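Long-range contacts in GDSL-like Lipase/Acylhydrolase family protein (Neisseria meningitidis, PDB 4K7J), which probably removes O-acetyl groups from peptidoglycan as an esterase of the SGNH hydrolase family: residues Y90-K95 with I125-G130; T136-D141 with A184-I189. All blocks are in the same frame, centred on the assembly; numbering follows the deposited sequence. Where two conformers were deposited one is given.

Both contacts belong to the N-terminal peptidoglycan O-acetylesterase region, and their centres lie about 15 Å apart on the same side of the chain's centre. Contact 1 is buried throughout: the loop 90-95 lies on strand 125-128 of one antiparallel sheet through hydrocarbon contacts, with no hydrogen bond between the segments. Contact 2 sits farther out and is partly buried; it joins two neighbouring strands of the other antiparallel sheet by backbone hydrogen bonds and one between threonine hydroxyls, with leucines on the face turned inward and threonines on the more exposed one. The two meet where Leu137 CD2 packs 3.9 Å from Tyr90 O, and strands 125-128 and 133-139 follow each other in the chain.

Contact 1 of 2, residues Y90-K95 with I125-G130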
ATOM      1  N   TYR A  90      -8.997  -0.786   4.762  1.00 16.86           N
ATOM      2  CA  TYR A  90      -9.945  -1.815   4.336  1.00 12.98           C
ATOM      3  C   TYR A  90     -11.359  -1.396   4.695  1.00 17.30           C
ATOM      4  O   TYR A  90     -11.568  -0.726   5.696  1.00 18.14           O
ATOM      5  CB  TYR A  90      -9.674  -3.145   5.038  1.00 11.91           C
ATOM      6  CG  TYR A  90      -8.330  -3.796   4.768  1.00 14.42           C
ATOM      7  CD1 TYR A  90      -7.544  -3.418   3.685  1.00 12.31           C
ATOM      8  CD2 TYR A  90      -7.859  -4.813   5.596  1.00 17.63           C
ATOM      9  CE1 TYR A  90      -6.318  -4.025   3.441  1.00 13.07           C
ATOM     10  CE2 TYR A  90      -6.632  -5.432   5.361  1.00 14.55           C
ATOM     11  CZ  TYR A  90      -5.869  -5.033   4.287  1.00 14.20           C
ATOM     12  OH  TYR A  90      -4.657  -5.631   4.057  1.00 12.47           O
ATOM     13  N   PRO A  91     -12.341  -1.815   3.894  1.00 15.01           N
ATOM     14  CA  PRO A  91     -13.732  -1.554   4.275  1.00 15.17           C
ATOM     15  C   PRO A  91     -14.251  -2.562   5.311  1.00 21.16           C
ATOM     16  O   PRO A  91     -15.344  -2.367   5.831  1.00 20.21           O
ATOM     17  CB  PRO A  91     -14.477  -1.715   2.952  1.00 14.11           C
ATOM     18  CG  PRO A  91     -13.680  -2.730   2.205  1.00 16.40           C
ATOM     19  CD  PRO A  91     -12.237  -2.473   2.581  1.00 14.18           C
ATOM     20  N   ALA A  92     -13.475  -3.606   5.607  1.00 14.19           N
ATOM     21  CA  ALA A  92     -13.892  -4.669   6.529  1.00 16.82           C
ATOM     22  C   ALA A  92     -12.683  -5.516   6.891  1.00 18.99           C
ATOM     23  O   ALA A  92     -11.652  -5.404   6.237  1.00 15.01           O
ATOM     24  CB  ALA A  92     -14.969  -5.551   5.883  1.00 17.09           C
ATOM     25  N   ASN A  93     -12.801  -6.355   7.921  1.00 16.89           N
ATOM     26  CA  ASN A  93     -11.755  -7.333   8.214  1.00 21.11           C
ATOM     27  C   ASN A  93     -11.485  -8.155   6.968  1.00 16.00           C
ATOM     28  O   ASN A  93     -12.414  -8.545   6.270  1.00 16.05           O
ATOM     29  CB  ASN A  93     -12.142  -8.271   9.369  1.00 21.69           C
ATOM     30  CG  ASN A  93     -12.256  -7.547  10.692  1.00 34.88           C
ATOM     31  OD1 ASN A  93     -11.432  -6.677  11.009  1.00 32.82           O
ATOM     32  ND2 ASN A  93     -13.292  -7.883  11.472  1.00 33.22           N
ATOM     33  N   VAL A  94     -10.209  -8.387   6.697  1.00 15.84           N
ATOM     34  CA  VAL A  94      -9.773  -9.241   5.604  1.00 15.40           C
ATOM     35  C   VAL A  94      -8.956 -10.376   6.201  1.00 17.02           C
ATOM     36  O   VAL A  94      -7.926 -10.139   6.844  1.00 15.15           O
ATOM     37  CB  VAL A  94      -8.878  -8.475   4.609  1.00 15.44           C
ATOM     38  CG1 VAL A  94      -8.283  -9.440   3.559  1.00 16.88           C
ATOM     39  CG2 VAL A  94      -9.635  -7.334   3.958  1.00 14.65           C
ATOM     40  N   LYS A  95      -9.418 -11.602   5.976  1.00 18.29           N
ATOM     41  CA  LYS A  95      -8.788 -12.795   6.537  1.00 21.35           C
ATOM     42  C   LYS A  95      -7.311 -12.878   6.184  1.00 18.23           C
ATOM     43  O   LYS A  95      -6.944 -12.789   5.017  1.00 16.56           O
ATOM     44  CB  LYS A  95      -9.499 -14.054   6.041  1.00 18.68           C
ATOM     45  CG  LYS A  95      -8.800 -15.338   6.434  1.00 26.82           C
ATOM     46  CD  LYS A  95      -9.746 -16.520   6.352  1.00 25.58           C
ATOM     47  CE  LYS A  95      -9.064 -17.794   6.810  1.00 32.32           C
ATOM     48  NZ  LYS A  95      -7.933 -18.118   5.898  1.00 37.77           N
ATOM     49  N   ILE A 125      -9.301  -5.497  -3.218  1.00 12.53           N
ATOM     50  CA  ILE A 125     -10.174  -5.814  -2.091  1.00 12.24           C
ATOM     51  C   ILE A 125     -11.520  -5.120  -2.243  1.00 16.67           C
ATOM     52  O   ILE A 125     -11.586  -3.931  -2.564  1.00 14.72           O
ATOM     53  CB  ILE A 125      -9.525  -5.395  -0.751  1.00 15.24           C
ATOM     54  CG1 ILE A 125      -8.197  -6.130  -0.564  1.00 11.88           C
ATOM     55  CG2 ILE A 125     -10.473  -5.643   0.440  1.00 12.01           C
ATOM     56  CD1 ILE A 125      -7.471  -5.774   0.688  1.00 18.36           C
ATOM     57  N   LEU A 126     -12.596  -5.867  -2.036  1.00 12.55           N
ATOM     58  CA  LEU A 126     -13.907  -5.243  -1.909  1.00 17.35           C
ATOM     59  C   LEU A 126     -14.670  -5.907  -0.774  1.00 17.70           C
ATOM     60  O   LEU A 126     -14.291  -6.991  -0.315  1.00 14.88           O
ATOM     61  CB  LEU A 126     -14.693  -5.307  -3.230  1.00 12.28           C
ATOM     62  CG  LEU A 126     -15.071  -6.668  -3.833  1.00 16.97           C
ATOM     63  CD1 LEU A 126     -16.334  -7.255  -3.203  1.00 17.18           C
ATOM     64  CD2 LEU A 126     -15.240  -6.582  -5.353  1.00 12.99           C
ATOM     65  N   ALA A 127     -15.736  -5.263  -0.308  1.00 12.81           N
ATOM     66  CA  ALA A 127     -16.609  -5.904   0.679  1.00 13.17           C
ATOM     67  C   ALA A 127     -18.069  -5.830   0.231  1.00 18.72           C
ATOM     68  O   ALA A 127     -18.522  -4.781  -0.214  1.00 14.03           O
ATOM     69  CB  ALA A 127     -16.429  -5.279   2.032  1.00 11.21           C
ATOM     70  N   HIS A 128     -18.795  -6.943   0.321  1.00 13.15           N
ATOM     71  CA  HIS A 128     -20.228  -6.938   0.024  1.00 16.21           C
ATOM     72  C   HIS A 128     -20.951  -6.490   1.295  1.00 13.09           C
ATOM     73  O   HIS A 128     -20.794  -7.121   2.339  1.00 15.50           O
ATOM     74  CB  HIS A 128     -20.721  -8.348  -0.345  1.00 15.79           C
ATOM     75  CG  HIS A 128     -20.002  -8.968  -1.502  1.00 20.88           C
ATOM     76  ND1 HIS A 128     -19.983  -8.398  -2.760  1.00 18.28           N
ATOM     77  CD2 HIS A 128     -19.306 -10.129  -1.602  1.00 24.49           C
ATOM     78  CE1 HIS A 128     -19.295  -9.175  -3.579  1.00 18.38           C
ATOM     79  NE2 HIS A 128     -18.877 -10.232  -2.905  1.00 20.17           N
ATOM     80  N   THR A 129     -21.732  -5.419   1.221  1.00 14.46           N
ATOM     81  CA  THR A 129     -22.366  -4.873   2.421  1.00 12.23           C
ATOM     82  C   THR A 129     -23.663  -5.618   2.759  1.00 17.62           C
ATOM     83  O   THR A 129     -24.015  -5.768   3.929  1.00 17.06           O
ATOM     84  CB  THR A 129     -22.719  -3.359   2.290  1.00 17.53           C
ATOM     85  OG1 THR A 129     -23.773  -3.182   1.323  1.00 15.54           O
ATOM     86  CG2 THR A 129     -21.504  -2.529   1.899  1.00 15.64           C
ATOM     87  N   GLY A 130     -24.377  -6.062   1.731  1.00 15.51           N
ATOM     88  CA  GLY A 130     -25.668  -6.694   1.913  1.00 17.58           C
ATOM     89  C   GLY A 130     -26.712  -5.620   2.183  1.00 19.49           C
ATOM     90  O   GLY A 130     -26.373  -4.454   2.379  1.00 18.32           O
TER
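This is a wholly apolar, buried contact in which the loop 90-95, running between helix 68-81 and strand 102-106, lies against one face of strand 125-128. Ile125 and Ala127, two residues apart on the strand, both direct their side chains at the loop. Ile125 reaches the loop with both branches. Its CG1 stands anti to the carbonyl carbon (chi1 -60°), which carries CD1 to the Tyr90 ring, 3.5 Å from CE1, at a slant that is neither over the face nor at the edge. The other branch, CG2, lies anti to the backbone N and meets Val94 CG2 at 4.0 Å, with Pro91 CD also near it. Farther along, Pro91 CG rests 3.8 Å from Ala127 CB, and Ala92 CB approaches the same methyl at 4.1 Å. The strand belongs to a five-stranded antiparallel sheet, between 109-112 and 195-203, so the loop packs on a sheet whose backbone bonds run to those neighbours: Leu126 pairs with Leu111 and Ala127 with Ile197. Phe199 of strand 195-203 touches Ile125 and meets the Tyr90 ring with the two planes at about 75°, extending the hydrophobic layer. The hydroxyl and the carbonyl of Tyr90 bond outside the contact, OH with Gln97 NE2 and O with His104 NE2.

Contact 2 of 2, residues T136-D141 with A184-I189; sequences TLTASD and ALPLTI
Thr136 and Thr188 share a first torsion, chi1 -56° and -64°, that sets each OG1 anti to its own carbonyl carbon and turns the two hydroxyls toward one another; they hydrogen-bond at 3.0 Å between Thr136 OG1 and Thr188 OG1, and the proton could come from either hydroxyl. The pair lies across two neighbouring antiparallel strands, 133-139 and 187-191, and it occupies a non-hydrogen-bonded position. Their five-stranded sheet is one of two antiparallel sheets packed face to face as a beta-sandwich. One step along, Leu137 and Leu187 form the hydrogen-bonded pair. Leu137 N donates to Leu187 O at 2.7 Å and Leu187 N to Leu137 O at 2.9 Å. Leu187 O also receives a CA-H contact from Thr136.

The threonines lie on the more exposed face of the sheet. On the other face, Leu137 CD1 comes within 4.2 Å of Ile189 CD1, the one side chain running obliquely across the other. Leu187 and Ile189 continue from there onto Ile202 and Ile200 of strand 195-203 and onto Val149 and Leu151 of strand 147-155, so this face packs against the other antiparallel sheet of the region.

Regular pairing stops at Pro186, which follows a cis peptide bond. Asn165 serves the edge of 184-189 turned from Leu137: its OD1 accepts from Thr188 N and its ND2 donates to Ala184 O. Beyond the paired residues, Leu185 splits its two methyls, CD1 packing on Ala139 CB and CD2 lying 3.4 Å from Leu137 O.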
ATOM      1  N   THR A 136     -18.708  -0.205  11.375  1.00 15.28           N
ATOM      2  CA  THR A 136     -18.157   0.876  12.174  1.00 18.29           C
ATOM      3  C   THR A 136     -16.627   0.781  12.189  1.00 25.64           C
ATOM      4  O   THR A 136     -16.058  -0.273  12.482  1.00 23.55           O
ATOM      5  CB  THR A 136     -18.714   0.849  13.620  1.00 24.83           C
ATOM      6  OG1 THR A 136     -20.146   0.897  13.579  1.00 25.18           O
ATOM      7  CG2 THR A 136     -18.206   2.038  14.416  1.00 16.66           C
ATOM      8  N   LEU A 137     -15.964   1.881  11.860  1.00 22.22           N
ATOM      9  CA  LEU A 137     -14.512   1.911  11.909  1.00 19.39           C
ATOM     10  C   LEU A 137     -14.077   2.781  13.067  1.00 23.85           C
ATOM     11  O   LEU A 137     -14.491   3.947  13.184  1.00 18.74           O
ATOM     12  CB  LEU A 137     -13.917   2.438  10.603  1.00 21.08           C
ATOM     13  CG  LEU A 137     -14.211   1.633   9.336  1.00 21.98           C
ATOM     14  CD1 LEU A 137     -15.441   2.173   8.646  1.00 25.25           C
ATOM     15  CD2 LEU A 137     -13.013   1.716   8.408  1.00 24.84           C
ATOM     16  N   THR A 138     -13.253   2.197  13.929  1.00 16.80           N
ATOM     17  CA  THR A 138     -12.765   2.875  15.120  1.00 18.19           C
ATOM     18  C   THR A 138     -11.251   2.977  15.042  1.00 20.40           C
ATOM     19  O   THR A 138     -10.562   1.978  14.830  1.00 22.82           O
ATOM     20  CB  THR A 138     -13.167   2.111  16.394  1.00 26.08           C
ATOM     21  OG1 THR A 138     -14.592   1.958  16.423  1.00 26.13           O
ATOM     22  CG2 THR A 138     -12.705   2.852  17.647  1.00 26.29           C
ATOM     23  N   ALA A 139     -10.738   4.193  15.191  1.00 24.22           N
ATOM     24  CA  ALA A 139      -9.305   4.434  15.126  1.00 29.96           C
ATOM     25  C   ALA A 139      -8.618   3.834  16.337  1.00 30.49           C
ATOM     26  O   ALA A 139      -9.075   4.016  17.460  1.00 33.19           O
ATOM     27  CB  ALA A 139      -9.023   5.924  15.048  1.00 34.72           C
ATOM     28  N   SER A 140      -7.530   3.101  16.104  0.83 35.30           N
ATOM     29  CA  SER A 140      -6.746   2.515  17.189  0.83 35.82           C
ATOM     30  C   SER A 140      -6.097   3.592  18.074  0.83 40.59           C
ATOM     31  O   SER A 140      -5.848   3.362  19.256  0.83 42.85           O
ATOM     32  CB  SER A 140      -5.691   1.548  16.636  0.83 36.71           C
ATOM     33  OG  SER A 140      -6.302   0.431  16.005  0.83 36.75           O
ATOM     34  N   ASP A 141      -5.829   4.764  17.500  1.00 46.42           N
ATOM     35  CA  ASP A 141      -5.376   5.922  18.277  1.00 53.76           C
ATOM     36  C   ASP A 141      -6.427   7.038  18.225  1.00 59.18           C
ATOM     37  O   ASP A 141      -7.284   7.136  19.113  1.00 66.26           O
ATOM     38  CB  ASP A 141      -4.032   6.441  17.777  1.00 54.73           C
ATOM     39  CG  ASP A 141      -3.456   7.520  18.681  1.00 69.80           C
ATOM     40  OD1 ASP A 141      -3.707   7.461  19.906  1.00 66.11           O
ATOM     41  OD2 ASP A 141      -2.756   8.425  18.171  1.00 64.68           O
ATOM     42  N   ALA A 184     -16.629  12.203  11.480  1.00 34.29           N
ATOM     43  CA  ALA A 184     -15.601  11.965  12.477  1.00 37.13           C
ATOM     44  C   ALA A 184     -15.430  10.468  12.710  1.00 32.95           C
ATOM     45  O   ALA A 184     -16.160   9.652  12.145  1.00 31.98           O
ATOM     46  CB  ALA A 184     -15.949  12.678  13.782  1.00 41.43           C
ATOM     47  N   LEU A 185     -14.445  10.115  13.526  1.00 26.43           N
ATOM     48  CA  LEU A 185     -14.287   8.743  13.989  1.00 28.29           C
ATOM     49  C   LEU A 185     -14.785   8.669  15.434  1.00 29.79           C
ATOM     50  O   LEU A 185     -14.577   9.607  16.197  1.00 33.93           O
ATOM     51  CB  LEU A 185     -12.823   8.307  13.875  1.00 22.59           C
ATOM     52  CG  LEU A 185     -12.349   8.013  12.441  1.00 27.35           C
ATOM     53  CD1 LEU A 185     -10.849   8.130  12.308  1.00 29.14           C
ATOM     54  CD2 LEU A 185     -12.784   6.620  12.027  1.00 29.90           C
ATOM     55  N   PRO A 186     -15.459   7.568  15.819  1.00 28.11           N
ATOM     56  CA  PRO A 186     -15.798   6.370  15.039  1.00 23.71           C
ATOM     57  C   PRO A 186     -16.735   6.661  13.877  1.00 25.18           C
ATOM     58  O   PRO A 186     -17.583   7.544  13.958  1.00 25.89           O
ATOM     59  CB  PRO A 186     -16.507   5.468  16.057  1.00 23.91           C
ATOM     60  CG  PRO A 186     -16.052   5.959  17.388  1.00 28.54           C
ATOM     61  CD  PRO A 186     -15.892   7.440  17.222  1.00 27.38           C
ATOM     62  N   LEU A 187     -16.560   5.910  12.798  1.00 20.62           N
ATOM     63  CA  LEU A 187     -17.258   6.152  11.556  1.00 26.00           C
ATOM     64  C   LEU A 187     -18.206   4.991  11.333  1.00 19.66           C
ATOM     65  O   LEU A 187     -17.764   3.854  11.263  1.00 21.11           O
ATOM     66  CB  LEU A 187     -16.241   6.183  10.412  1.00 21.10           C
ATOM     67  CG  LEU A 187     -16.713   6.512   9.006  1.00 25.40           C
ATOM     68  CD1 LEU A 187     -17.308   7.880   9.052  1.00 30.65           C
ATOM     69  CD2 LEU A 187     -15.540   6.498   8.034  1.00 30.18           C
ATOM     70  N   THR A 188     -19.498   5.275  11.215  1.00 22.06           N
ATOM     71  CA  THR A 188     -20.492   4.220  11.010  1.00 19.89           C
ATOM     72  C   THR A 188     -21.187   4.393   9.670  1.00 18.83           C
ATOM     73  O   THR A 188     -21.733   5.446   9.378  1.00 19.07           O
ATOM     74  CB  THR A 188     -21.519   4.189  12.150  1.00 23.40           C
ATOM     75  OG1 THR A 188     -20.846   3.855  13.368  1.00 20.88           O
ATOM     76  CG2 THR A 188     -22.599   3.143  11.884  1.00 18.42           C
ATOM     77  N   ILE A 189     -21.141   3.343   8.856  1.00 14.84           N
ATOM     78  CA  ILE A 189     -21.692   3.373   7.517  1.00 18.43           C
ATOM     79  C   ILE A 189     -22.800   2.336   7.404  1.00 22.94           C
ATOM     80  O   ILE A 189     -22.591   1.152   7.702  1.00 15.55           O
ATOM     81  CB  ILE A 189     -20.599   3.074   6.467  1.00 16.82           C
ATOM     82  CG1 ILE A 189     -19.442   4.066   6.628  1.00 20.21           C
ATOM     83  CG2 ILE A 189     -21.173   3.134   5.058  1.00 13.61           C
ATOM     84  CD1 ILE A 189     -18.188   3.658   5.885  1.00 22.22           C
TER